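Local coordinates for protein glycerol-3-phosphate dehydrogenase [NAD(+)] (Dunaliella salina, PDB 6IUY) that probably interconverts dihydroxyacetone phosphate and glycerol 3-phosphate with NAD as cofactor, and pairs this dehydrogenase with a haloacid dehalogenase-like phosphatase domain, at residues A268-R273 and D415-E420; A410-D415 and I521-G526; V467-G472 and G527-V532. All coordinates share one frame; numbering follows the deposited sequence.

Contact 1 of 3, residues A268-R273 and D415-E420; sequences ACTAVR and DIAKEE. With NAD (nicotinamide-adenine-dinucleotide), chain C.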
loop_
_atom_site.group_PDB
_atom_site.type_symbol
_atom_site.label_atom_id
_atom_site.label_comp_id
_atom_site.label_asym_id
_atom_site.label_seq_id
_atom_site.Cartn_x
_atom_site.Cartn_y
_atom_site.Cartn_z
ATOM N N ALA A 268 2.348 19.835 17.538
ATOM C CA ALA A 268 3.121 21.044 17.253
ATOM C C ALA A 268 4.354 21.086 18.141
ATOM O O ALA A 268 5.468 21.245 17.632
ATOM C CB ALA A 268 2.277 22.279 17.430
ATOM N N CYS A 269 4.187 20.880 19.451
ATOM C CA CYS A 269 5.336 20.928 20.365
ATOM C C CYS A 269 6.333 19.787 20.171
ATOM O O CYS A 269 7.544 19.991 20.361
ATOM C CB CYS A 269 4.887 20.934 21.832
ATOM S SG CYS A 269 4.016 22.452 22.352
ATOM N N THR A 270 5.884 18.575 19.837
ATOM C CA THR A 270 6.908 17.541 19.753
ATOM C C THR A 270 7.582 17.760 18.407
ATOM O O THR A 270 8.773 17.547 18.278
ATOM C CB THR A 270 6.392 16.066 19.951
ATOM O OG1 THR A 270 6.558 15.290 18.753
ATOM C CG2 THR A 270 4.965 15.998 20.470
ATOM N N ALA A 271 6.844 18.285 17.434
ATOM C CA ALA A 271 7.456 18.682 16.186
ATOM C C ALA A 271 8.529 19.785 16.398
ATOM O O ALA A 271 9.687 19.647 15.956
ATOM C CB ALA A 271 6.372 19.144 15.201
ATOM N N VAL A 272 8.165 20.878 17.072
ATOM C CA VAL A 272 9.128 21.975 17.278
ATOM C C VAL A 272 10.336 21.483 18.047
ATOM O O VAL A 272 11.433 22.012 17.898
ATOM C CB VAL A 272 8.503 23.182 18.021
ATOM C CG1 VAL A 272 8.646 23.014 19.510
ATOM C CG2 VAL A 272 9.188 24.465 17.596
ATOM N N ARG A 273 10.147 20.452 18.868
ATOM C CA ARG A 273 11.248 19.894 19.650
ATOM C C ARG A 273 12.282 19.215 18.754
ATOM O O ARG A 273 13.502 19.297 19.005
ATOM C CB ARG A 273 10.716 18.894 20.673
ATOM C CG ARG A 273 11.806 18.123 21.394
ATOM C CD ARG A 273 11.276 17.163 22.446
ATOM N NE ARG A 273 12.350 16.815 23.388
ATOM C CZ ARG A 273 13.133 15.740 23.284
ATOM N NH1 ARG A 273 12.963 14.880 22.288
ATOM N NH2 ARG A 273 14.085 15.515 24.180
ATOM N N ASP A 415 4.655 9.707 22.008
ATOM C CA ASP A 415 5.724 8.729 21.842
ATOM C C ASP A 415 6.954 9.246 21.080
ATOM O O ASP A 415 8.094 8.917 21.400
ATOM C CB ASP A 415 5.152 7.509 21.137
ATOM C CG ASP A 415 4.094 6.822 21.964
ATOM O OD1 ASP A 415 4.349 6.595 23.173
ATOM O OD2 ASP A 415 3.002 6.536 21.423
ATOM N N ILE A 416 6.713 10.032 20.052
ATOM C CA ILE A 416 7.797 10.687 19.328
ATOM C C ILE A 416 8.469 11.725 20.225
ATOM O O ILE A 416 9.680 11.910 20.174
ATOM C CB ILE A 416 7.262 11.321 18.053
ATOM C CG1 ILE A 416 6.702 10.215 17.153
ATOM C CG2 ILE A 416 8.326 12.137 17.353
ATOM C CD1 ILE A 416 5.779 10.727 16.037
ATOM N N ALA A 417 7.692 12.380 21.080
ATOM C CA ALA A 417 8.260 13.345 22.029
ATOM C C ALA A 417 9.215 12.650 22.996
ATOM O O ALA A 417 10.079 13.282 23.602
ATOM C CB ALA A 417 7.149 14.057 22.801
ATOM N N LYS A 418 9.060 11.337 23.136
ATOM C CA LYS A 418 9.926 10.568 24.015
ATOM C C LYS A 418 11.014 9.890 23.196
ATOM O O LYS A 418 11.804 9.105 23.717
ATOM C CB LYS A 418 9.108 9.551 24.809
ATOM C CG LYS A 418 8.353 10.205 25.969
ATOM C CD LYS A 418 7.014 9.571 26.220
ATOM C CE LYS A 418 7.183 8.140 26.679
ATOM N NZ LYS A 418 5.880 7.446 26.887
ATOM N N GLU A 419 11.037 10.205 21.905
ATOM C CA GLU A 419 12.069 9.721 20.997
ATOM C C GLU A 419 12.003 8.216 20.722
ATOM O O GLU A 419 13.023 7.585 20.425
ATOM C CB GLU A 419 13.455 10.095 21.547
ATOM C CG GLU A 419 13.627 11.608 21.769
ATOM C CD GLU A 419 15.075 12.038 21.997
ATOM O OE1 GLU A 419 15.953 11.158 22.157
ATOM O OE2 GLU A 419 15.334 13.265 22.000
ATOM N N GLU A 420 10.809 7.637 20.821
ATOM C CA GLU A 420 10.583 6.291 20.311
ATOM C C GLU A 420 10.682 6.325 18.786
ATOM O O GLU A 420 10.215 7.277 18.146
ATOM C CB GLU A 420 9.226 5.762 20.752
ATOM C CG GLU A 420 8.983 5.889 22.260
ATOM C CD GLU A 420 7.695 5.201 22.726
ATOM O OE1 GLU A 420 7.003 4.592 21.881
ATOM O OE2 GLU A 420 7.376 5.268 23.939
HETATM P PA NAD C . -3.946 19.713 19.884
HETATM O O1A NAD C . -3.018 19.372 20.976
HETATM O O2A NAD C . -4.896 18.588 19.494
HETATM O O5B NAD C . -4.878 20.983 20.297
HETATM C C5B NAD C . -4.428 21.918 21.289
HETATM C C4B NAD C . -4.203 23.305 20.636
HETATM O O4B NAD C . -5.347 23.807 20.258
HETATM C C3B NAD C . -3.680 24.285 21.691
HETATM O O3B NAD C . -2.357 24.533 21.566
HETATM C C2B NAD C . -4.488 25.574 21.446
HETATM O O2B NAD C . -3.542 26.732 21.444
HETATM C C1B NAD C . -5.043 25.379 20.299
HETATM N N9A NAD C . -6.228 26.124 20.221
HETATM C C8A NAD C . -7.328 26.053 21.006
HETATM N N7A NAD C . -8.211 26.968 20.546
HETATM C C5A NAD C . -7.653 27.622 19.493
HETATM C C6A NAD C . -8.101 28.647 18.679
HETATM N N6A NAD C . -9.354 29.315 18.767
HETATM N N1A NAD C . -7.330 29.097 17.680
HETATM C C2A NAD C . -6.098 28.546 17.484
HETATM N N3A NAD C . -5.650 27.553 18.284
HETATM C C4A NAD C . -6.432 27.095 19.287
HETATM O O3 NAD C . -3.063 20.133 18.611
HETATM P PN NAD C . -1.963 19.245 17.856
HETATM O O1N NAD C . -1.690 17.956 18.610
HETATM O O2N NAD C . -0.671 20.013 17.694
HETATM O O5D NAD C . -2.581 18.837 16.462
HETATM C C5D NAD C . -2.782 19.795 15.439
HETATM C C4D NAD C . -2.757 19.042 14.101
HETATM O O4D NAD C . -1.829 18.104 14.118
HETATM C C3D NAD C . -4.080 18.325 13.923
HETATM O O3D NAD C . -4.534 18.555 12.679
HETATM C C2D NAD C . -3.750 16.818 14.113
HETATM O O2D NAD C . -4.763 16.042 13.351
HETATM C C1D NAD C . -2.531 16.714 13.665
HETATM N N1N NAD C . -1.754 15.621 14.216
HETATM C C2N NAD C . -1.768 15.306 15.558
HETATM C C3N NAD C . -0.999 14.248 16.040
HETATM C C7N NAD C . -1.063 13.911 17.545
HETATM O O7N NAD C . -0.643 12.846 17.955
HETATM N N7N NAD C . -1.615 14.891 18.447
HETATM C C4N NAD C . -0.210 13.501 15.192
HETATM C C5N NAD C . -0.168 13.830 13.848
HETATM C C6N NAD C . -0.936 14.896 13.378
HETATM O O HOH W 1 11.123 14.520 20.211
#
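Arg-273 and Glu-419 close one end of this contact, the arginine standing on helix 266-282, which follows the dinucleotide-binding turn of the Rossmann fold, and the glutamate on the turn that ends helix 413-416. With CG swung opposite the backbone N (chi1 172°) and the chain straight from there to NE, Arg-273 spans the gap, and Glu-419 crosses it at about a right angle. NH1 of Arg-273 gives a hydrogen bond of 2.9 Å to OE2 of Glu-419, entering on the anti lone pair of that oxygen. The guanidinium and carboxylate planes stand 50° apart and both nitrogens turn to one oxygen, so this is no flat two-pronged pairing: NH2 of Arg-273 reaches that OE2 of Glu-419 only weakly, at 3.4 Å. Further bonds restrain both groups, from Arg-273 NE to the carbonyl of Asp-326 and from Gln-277 NE2 to Glu-419 OE2. The carbonyl oxygen of Ala-417 lies over one guanidinium face, while a water at the guanidinium edge links NH1 to Ile-416 O. A Schellman motif, with positive phi at Glu-419, turns the chain here.

Deeper in, the packing is apolar and close. Thr-270 sets its CB 3.6 Å from CB of Ala-417 and its CG2 3.7 Å from the same methyl, while its OG1 faces Ile-416 CG2 at 3.9 Å. That hydroxyl is buried without a polar partner in the model. Two residues before Thr-270 the same helix serves the cofactor: Ala-268 N donates to O2N of NAD over 3.0 Å, nearly straight at 164°.

Contact 2 of 3, residues A410-D415 and I521-G526; sequences ANIAGD and IASSYG. With NAD (nicotinamide-adenine-dinucleotide), chain C.
Ala-410 makes the first touch, its CB lying 3.9 Å from CB of Ala-522, a small-on-small meeting that lets the chain leaving strand 404-408 run close to helix 514-526. Its backbone N is held by Ser-514 OG on the first turn of that helix. Asn-411 contributes through its main chain: its carbonyl O stands 3.3 Å from C4N of NAD, the nicotinamide carbon that exchanges hydride in such enzymes. Ile-412 carries the greater part of the packing. With CG1 of Ile-412 beside its backbone N (chi1 -55°), that atom comes to 4.0 Å from the carbonyl O of Gly-526, and CD1 of Ile-412 lies 4.4 Å from OG of Ser-523, whose hydroxyl is already bonded to Asp-519 O. Gly-526 suits the place, because a CB there would be crowded by the carbonyl of Ala-522. The N of Ile-412 is bonded to Asn-482 of the second subunit. At Ala-413, where helix 413-416 begins, the backbone N donates to O7N of NAD at 2.9 Å and 156°, a bond that would restrain the rotation of the carboxamide. Packing of this kind, between the loop after a Rossmann strand and a helix of the C-terminal domain, belongs to the nicotinamide end of an interdomain dehydrogenase active site.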
loop_
_atom_site.group_PDB
_atom_site.type_symbol
_atom_site.label_atom_id
_atom_site.label_comp_id
_atom_site.label_asym_id
_atom_site.label_seq_id
_atom_site.Cartn_x
_atom_site.Cartn_y
_atom_site.Cartn_z
ATOM N N ALA A 410 2.670 7.989 10.430
ATOM C CA ALA A 410 2.106 7.389 11.632
ATOM C C ALA A 410 2.795 8.018 12.834
ATOM O O ALA A 410 3.865 7.559 13.259
ATOM C CB ALA A 410 2.294 5.876 11.620
ATOM N N ASN A 411 2.211 9.095 13.362
ATOM C CA ASN A 411 2.946 9.948 14.292
ATOM C C ASN A 411 2.255 10.339 15.596
ATOM O O ASN A 411 2.271 11.531 15.933
ATOM C CB ASN A 411 3.335 11.271 13.612
ATOM C CG ASN A 411 4.179 11.097 12.363
ATOM O OD1 ASN A 411 5.072 10.241 12.296
ATOM N ND2 ASN A 411 3.926 11.956 11.372
ATOM N N ILE A 412 1.681 9.406 16.343
ATOM C CA ILE A 412 1.171 9.757 17.678
ATOM C C ILE A 412 2.220 10.557 18.491
ATOM O O ILE A 412 3.288 10.050 18.780
ATOM C CB ILE A 412 0.777 8.502 18.483
ATOM C CG1 ILE A 412 -0.222 7.634 17.703
ATOM C CG2 ILE A 412 0.271 8.897 19.885
ATOM C CD1 ILE A 412 -1.277 8.406 16.993
ATOM N N ALA A 413 1.904 11.795 18.862
ATOM C CA ALA A 413 2.907 12.752 19.359
ATOM C C ALA A 413 3.674 12.317 20.589
ATOM O O ALA A 413 4.916 12.391 20.616
ATOM C CB ALA A 413 2.242 14.086 19.647
ATOM N N GLY A 414 2.948 11.892 21.620
ATOM C CA GLY A 414 3.541 11.638 22.926
ATOM C C GLY A 414 4.747 10.729 22.857
ATOM O O GLY A 414 5.747 10.947 23.545
ATOM N N ASP A 415 4.655 9.707 22.008
ATOM C CA ASP A 415 5.724 8.729 21.842
ATOM C C ASP A 415 6.954 9.246 21.080
ATOM O O ASP A 415 8.094 8.917 21.400
ATOM C CB ASP A 415 5.152 7.509 21.137
ATOM C CG ASP A 415 4.094 6.822 21.964
ATOM O OD1 ASP A 415 4.349 6.595 23.173
ATOM O OD2 ASP A 415 3.002 6.536 21.423
ATOM N N ILE A 521 -3.335 2.707 10.699
ATOM C CA ILE A 521 -3.224 1.636 11.683
ATOM C C ILE A 521 -2.937 2.194 13.079
ATOM O O ILE A 521 -3.686 1.932 14.033
ATOM C CB ILE A 521 -2.112 0.646 11.276
ATOM C CG1 ILE A 521 -2.537 -0.129 10.024
ATOM C CG2 ILE A 521 -1.784 -0.322 12.417
ATOM C CD1 ILE A 521 -1.483 -1.148 9.528
ATOM N N ALA A 522 -1.857 2.967 13.189
ATOM C CA ALA A 522 -1.494 3.619 14.450
ATOM C C ALA A 522 -2.650 4.418 14.998
ATOM O O ALA A 522 -2.920 4.375 16.195
ATOM C CB ALA A 522 -0.263 4.520 14.268
ATOM N N SER A 523 -3.349 5.144 14.136
ATOM C CA SER A 523 -4.459 5.973 14.608
ATOM C C SER A 523 -5.700 5.175 14.945
ATOM O O SER A 523 -6.526 5.607 15.774
ATOM C CB SER A 523 -4.796 7.037 13.566
ATOM O OG SER A 523 -3.609 7.750 13.263
ATOM N N SER A 524 -5.849 4.018 14.302
ATOM C CA SER A 524 -6.991 3.144 14.552
ATOM C C SER A 524 -6.746 2.311 15.792
ATOM O O SER A 524 -7.683 1.861 16.428
ATOM C CB SER A 524 -7.268 2.250 13.336
ATOM O OG SER A 524 -7.648 3.058 12.235
ATOM N N TYR A 525 -5.481 2.134 16.169
ATOM C CA TYR A 525 -5.202 1.371 17.371
ATOM C C TYR A 525 -4.688 2.233 18.540
ATOM O O TYR A 525 -4.773 1.813 19.686
ATOM C CB TYR A 525 -4.208 0.228 17.065
ATOM C CG TYR A 525 -4.868 -0.937 16.330
ATOM C CD1 TYR A 525 -5.107 -0.879 14.958
ATOM C CD2 TYR A 525 -5.291 -2.078 17.022
ATOM C CE1 TYR A 525 -5.726 -1.941 14.289
ATOM C CE2 TYR A 525 -5.906 -3.130 16.362
ATOM C CZ TYR A 525 -6.114 -3.057 15.004
ATOM O OH TYR A 525 -6.728 -4.102 14.364
ATOM N N GLY A 526 -4.182 3.432 18.280
ATOM C CA GLY A 526 -3.588 4.193 19.366
ATOM C C GLY A 526 -3.872 5.684 19.398
ATOM O O GLY A 526 -3.193 6.407 20.102
HETATM P PA NAD C . -3.946 19.713 19.884
HETATM O O1A NAD C . -3.018 19.372 20.976
HETATM O O2A NAD C . -4.896 18.588 19.494
HETATM O O5B NAD C . -4.878 20.983 20.297
HETATM C C5B NAD C . -4.428 21.918 21.289
HETATM C C4B NAD C . -4.203 23.305 20.636
HETATM O O4B NAD C . -5.347 23.807 20.258
HETATM C C3B NAD C . -3.680 24.285 21.691
HETATM O O3B NAD C . -2.357 24.533 21.566
HETATM C C2B NAD C . -4.488 25.574 21.446
HETATM O O2B NAD C . -3.542 26.732 21.444
HETATM C C1B NAD C . -5.043 25.379 20.299
HETATM N N9A NAD C . -6.228 26.124 20.221
HETATM C C8A NAD C . -7.328 26.053 21.006
HETATM N N7A NAD C . -8.211 26.968 20.546
HETATM C C5A NAD C . -7.653 27.622 19.493
HETATM C C6A NAD C . -8.101 28.647 18.679
HETATM N N6A NAD C . -9.354 29.315 18.767
HETATM N N1A NAD C . -7.330 29.097 17.680
HETATM C C2A NAD C . -6.098 28.546 17.484
HETATM N N3A NAD C . -5.650 27.553 18.284
HETATM C C4A NAD C . -6.432 27.095 19.287
HETATM O O3 NAD C . -3.063 20.133 18.611
HETATM P PN NAD C . -1.963 19.245 17.856
HETATM O O1N NAD C . -1.690 17.956 18.610
HETATM O O2N NAD C . -0.671 20.013 17.694
HETATM O O5D NAD C . -2.581 18.837 16.462
HETATM C C5D NAD C . -2.782 19.795 15.439
HETATM C C4D NAD C . -2.757 19.042 14.101
HETATM O O4D NAD C . -1.829 18.104 14.118
HETATM C C3D NAD C . -4.080 18.325 13.923
HETATM O O3D NAD C . -4.534 18.555 12.679
HETATM C C2D NAD C . -3.750 16.818 14.113
HETATM O O2D NAD C . -4.763 16.042 13.351
HETATM C C1D NAD C . -2.531 16.714 13.665
HETATM N N1N NAD C . -1.754 15.621 14.216
HETATM C C2N NAD C . -1.768 15.306 15.558
HETATM C C3N NAD C . -0.999 14.248 16.040
HETATM C C7N NAD C . -1.063 13.911 17.545
HETATM O O7N NAD C . -0.643 12.846 17.955
HETATM N N7N NAD C . -1.615 14.891 18.447
HETATM C C4N NAD C . -0.210 13.501 15.192
HETATM C C5N NAD C . -0.168 13.830 13.848
HETATM C C6N NAD C . -0.936 14.896 13.378
#

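Contact 3 of 3, residues V467-G472 and G527-V532; sequences VAVGAG and GRNRRV. With 13P (1,3-dihydroxyacetonephosphate), chain D; NAD (nicotinamide-adenine-dinucleotide), chain C.
Gly-472 and Arg-530 meet where helices 454-477 and 528-541 of the all-helical C-terminal domain come together, their local axes passing 7.2 Å apart at a crossing angle of -33°. Here the fit is tight and made largely of backbone. Arg-530 CA sits 3.5 Å from Ala-468 O, and Gly-472 CA lies 3.6 Å from Arg-530 O, both as CA-H...O contacts; a CB on the glycine would clash with that last carbonyl. Next to them, CB of Asn-529 rests against the Ala-468 methyl and CG2 of Val-469.

The partly exposed side, at Arg-530, is looser: this residue lays CG over Gly-472 CA, then bends away to salt bridges with Asp-475 and Glu-534. Away from that side, the start of helix 528-541 receives the phosphate of dihydroxyacetone phosphate. Arg-528 N donates to its O2P at 2.7 Å. Asn-529 N donates to its O3P at 2.6 Å. The Arg-528 guanidinium has the carboxamide N7N of NAD over one face and sends NE and NH2 to ester oxygen O1. An alanine in place of Arg-528 would probably leave O1 without these donors and sever the bridge between substrate and cofactor. That bridge is completed by Arg-528 NH1, 2.7 Å from O2A of NAD.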
loop_
_atom_site.group_PDB
_atom_site.type_symbol
_atom_site.label_atom_id
_atom_site.label_comp_id
_atom_site.label_asym_id
_atom_site.label_seq_id
_atom_site.Cartn_x
_atom_site.Cartn_y
_atom_site.Cartn_z
ATOM N N VAL A 467 -11.709 6.972 9.354
ATOM C CA VAL A 467 -11.629 5.520 9.598
ATOM C C VAL A 467 -11.308 5.226 11.058
ATOM O O VAL A 467 -11.789 4.239 11.606
ATOM C CB VAL A 467 -10.546 4.817 8.704
ATOM C CG1 VAL A 467 -10.571 3.321 8.918
ATOM C CG2 VAL A 467 -10.766 5.131 7.233
ATOM N N ALA A 468 -10.498 6.075 11.701
ATOM C CA ALA A 468 -10.141 5.841 13.103
ATOM C C ALA A 468 -11.359 6.015 14.010
ATOM O O ALA A 468 -11.456 5.349 15.051
ATOM C CB ALA A 468 -9.000 6.769 13.556
ATOM N N VAL A 469 -12.282 6.903 13.633
ATOM C CA VAL A 469 -13.555 7.014 14.356
ATOM C C VAL A 469 -14.331 5.711 14.197
ATOM O O VAL A 469 -14.798 5.129 15.179
ATOM C CB VAL A 469 -14.408 8.216 13.866
ATOM C CG1 VAL A 469 -15.841 8.168 14.448
ATOM C CG2 VAL A 469 -13.740 9.526 14.294
ATOM N N GLY A 470 -14.437 5.233 12.961
ATOM C CA GLY A 470 -15.115 3.975 12.713
ATOM C C GLY A 470 -14.474 2.845 13.489
ATOM O O GLY A 470 -15.166 2.038 14.081
ATOM N N ALA A 471 -13.147 2.788 13.488
ATOM C CA ALA A 471 -12.421 1.756 14.215
ATOM C C ALA A 471 -12.751 1.771 15.694
ATOM O O ALA A 471 -12.874 0.717 16.312
ATOM C CB ALA A 471 -10.910 1.924 14.023
ATOM N N GLY A 472 -12.856 2.969 16.274
ATOM C CA GLY A 472 -13.186 3.108 17.684
ATOM C C GLY A 472 -14.649 2.831 18.001
ATOM O O GLY A 472 -14.974 2.424 19.104
ATOM N N GLY A 527 -4.857 6.160 18.644
ATOM C CA GLY A 527 -5.034 7.602 18.518
ATOM C C GLY A 527 -6.183 8.155 19.336
ATOM O O GLY A 527 -6.902 7.413 20.020
ATOM N N ARG A 528 -6.360 9.469 19.277
ATOM C CA ARG A 528 -7.344 10.119 20.121
ATOM C C ARG A 528 -8.731 9.908 19.574
ATOM O O ARG A 528 -9.691 9.849 20.340
ATOM C CB ARG A 528 -7.037 11.618 20.258
ATOM C CG ARG A 528 -5.669 11.886 20.877
ATOM C CD ARG A 528 -5.214 13.331 20.678
ATOM N NE ARG A 528 -5.168 13.736 19.271
ATOM C CZ ARG A 528 -4.833 14.963 18.860
ATOM N NH1 ARG A 528 -4.497 15.892 19.745
ATOM N NH2 ARG A 528 -4.832 15.266 17.577
ATOM N N ASN A 529 -8.841 9.822 18.249
ATOM C CA ASN A 529 -10.125 9.624 17.585
ATOM C C ASN A 529 -10.739 8.278 17.918
ATOM O O ASN A 529 -11.949 8.178 18.170
ATOM C CB ASN A 529 -9.981 9.750 16.069
ATOM C CG ASN A 529 -9.800 11.187 15.618
ATOM O OD1 ASN A 529 -10.708 12.027 15.770
ATOM N ND2 ASN A 529 -8.634 11.478 15.035
ATOM N N ARG A 530 -9.902 7.244 17.891
ATOM C CA ARG A 530 -10.298 5.884 18.294
ATOM C C ARG A 530 -10.717 5.888 19.741
ATOM O O ARG A 530 -11.696 5.246 20.118
ATOM C CB ARG A 530 -9.143 4.885 18.111
ATOM C CG ARG A 530 -9.461 3.444 18.512
ATOM C CD ARG A 530 -8.295 2.759 19.183
ATOM N NE ARG A 530 -8.244 3.088 20.609
ATOM C CZ ARG A 530 -9.150 2.678 21.492
ATOM N NH1 ARG A 530 -10.185 1.936 21.090
ATOM N NH2 ARG A 530 -9.035 3.021 22.764
ATOM N N ARG A 531 -9.957 6.608 20.563
ATOM C CA ARG A 531 -10.155 6.543 22.007
ATOM C C ARG A 531 -11.480 7.160 22.411
ATOM O O ARG A 531 -12.229 6.589 23.222
ATOM C CB ARG A 531 -9.019 7.238 22.735
ATOM C CG ARG A 531 -9.129 7.124 24.250
ATOM C CD ARG A 531 -8.076 7.974 24.951
ATOM N NE ARG A 531 -8.580 8.413 26.246
ATOM C CZ ARG A 531 -8.422 9.639 26.734
ATOM N NH1 ARG A 531 -7.763 10.551 26.034
ATOM N NH2 ARG A 531 -8.927 9.946 27.920
ATOM N N VAL A 532 -11.782 8.320 21.830
ATOM C CA VAL A 532 -13.027 9.000 22.118
ATOM C C VAL A 532 -14.242 8.321 21.509
ATOM O O VAL A 532 -15.333 8.353 22.085
ATOM C CB VAL A 532 -13.007 10.454 21.604
ATOM C CG1 VAL A 532 -14.366 11.104 21.846
ATOM C CG2 VAL A 532 -11.893 11.228 22.287
HETATM P P 13P D . -5.548 11.175 16.567
HETATM O O1P 13P D . -4.832 10.531 15.404
HETATM O O2P 13P D . -4.663 10.987 17.765
HETATM O O3P 13P D . -6.869 10.473 16.736
HETATM O O1 13P D . -5.856 12.737 16.423
HETATM C C1 13P D . -5.677 13.443 15.217
HETATM C C2 13P D . -4.307 13.094 14.741
HETATM O O2 13P D . -3.436 12.850 15.548
HETATM C C3 13P D . -3.997 13.030 13.272
HETATM O O3 13P D . -3.129 11.930 13.047
HETATM P PA NAD C . -3.946 19.713 19.884
HETATM O O1A NAD C . -3.018 19.372 20.976
HETATM O O2A NAD C . -4.896 18.588 19.494
HETATM O O5B NAD C . -4.878 20.983 20.297
HETATM C C5B NAD C . -4.428 21.918 21.289
HETATM C C4B NAD C . -4.203 23.305 20.636
HETATM O O4B NAD C . -5.347 23.807 20.258
HETATM C C3B NAD C . -3.680 24.285 21.691
HETATM O O3B NAD C . -2.357 24.533 21.566
HETATM C C2B NAD C . -4.488 25.574 21.446
HETATM O O2B NAD C . -3.542 26.732 21.444
HETATM C C1B NAD C . -5.043 25.379 20.299
HETATM N N9A NAD C . -6.228 26.124 20.221
HETATM C C8A NAD C . -7.328 26.053 21.006
HETATM N N7A NAD C . -8.211 26.968 20.546
HETATM C C5A NAD C . -7.653 27.622 19.493
HETATM C C6A NAD C . -8.101 28.647 18.679
HETATM N N6A NAD C . -9.354 29.315 18.767
HETATM N N1A NAD C . -7.330 29.097 17.680
HETATM C C2A NAD C . -6.098 28.546 17.484
HETATM N N3A NAD C . -5.650 27.553 18.284
HETATM C C4A NAD C . -6.432 27.095 19.287
HETATM O O3 NAD C . -3.063 20.133 18.611
HETATM P PN NAD C . -1.963 19.245 17.856
HETATM O O1N NAD C . -1.690 17.956 18.610
HETATM O O2N NAD C . -0.671 20.013 17.694
HETATM O O5D NAD C . -2.581 18.837 16.462
HETATM C C5D NAD C . -2.782 19.795 15.439
HETATM C C4D NAD C . -2.757 19.042 14.101
HETATM O O4D NAD C . -1.829 18.104 14.118
HETATM C C3D NAD C . -4.080 18.325 13.923
HETATM O O3D NAD C . -4.534 18.555 12.679
HETATM C C2D NAD C . -3.750 16.818 14.113
HETATM O O2D NAD C . -4.763 16.042 13.351
HETATM C C1D NAD C . -2.531 16.714 13.665
HETATM N N1N NAD C . -1.754 15.621 14.216
HETATM C C2N NAD C . -1.768 15.306 15.558
HETATM C C3N NAD C . -0.999 14.248 16.040
HETATM C C7N NAD C . -1.063 13.911 17.545
HETATM O O7N NAD C . -0.643 12.846 17.955
HETATM N N7N NAD C . -1.615 14.891 18.447
HETATM C C4N NAD C . -0.210 13.501 15.192
HETATM C C5N NAD C . -0.168 13.830 13.848
HETATM C C6N NAD C . -0.936 14.896 13.378
#

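In the fold
Together the three contacts trace a path through the dehydrogenase half of the chain, from the Rossmann domain to the helical domain, all on the same side of the chain's centre. Contacts 1 and 2, with centres about 12 Å apart, share helix 413-416 and Asp-415; Thr-270 of the first packs on Ala-413 of the second. Contact 2 joins the domains, its centre about 10 Å from that of contact 3, where helix 514-526 passes almost directly into helix 528-541. Along the sequence contact 2 interlocks with both neighbours, whereas contact 1 closes before contact 3 opens, their centres about 21 Å apart. NAD touches all three, so the cofactor is held from both domains, while the substrate lies against contacts 2 and 3 and the second subunit reaches contacts 1 and 2.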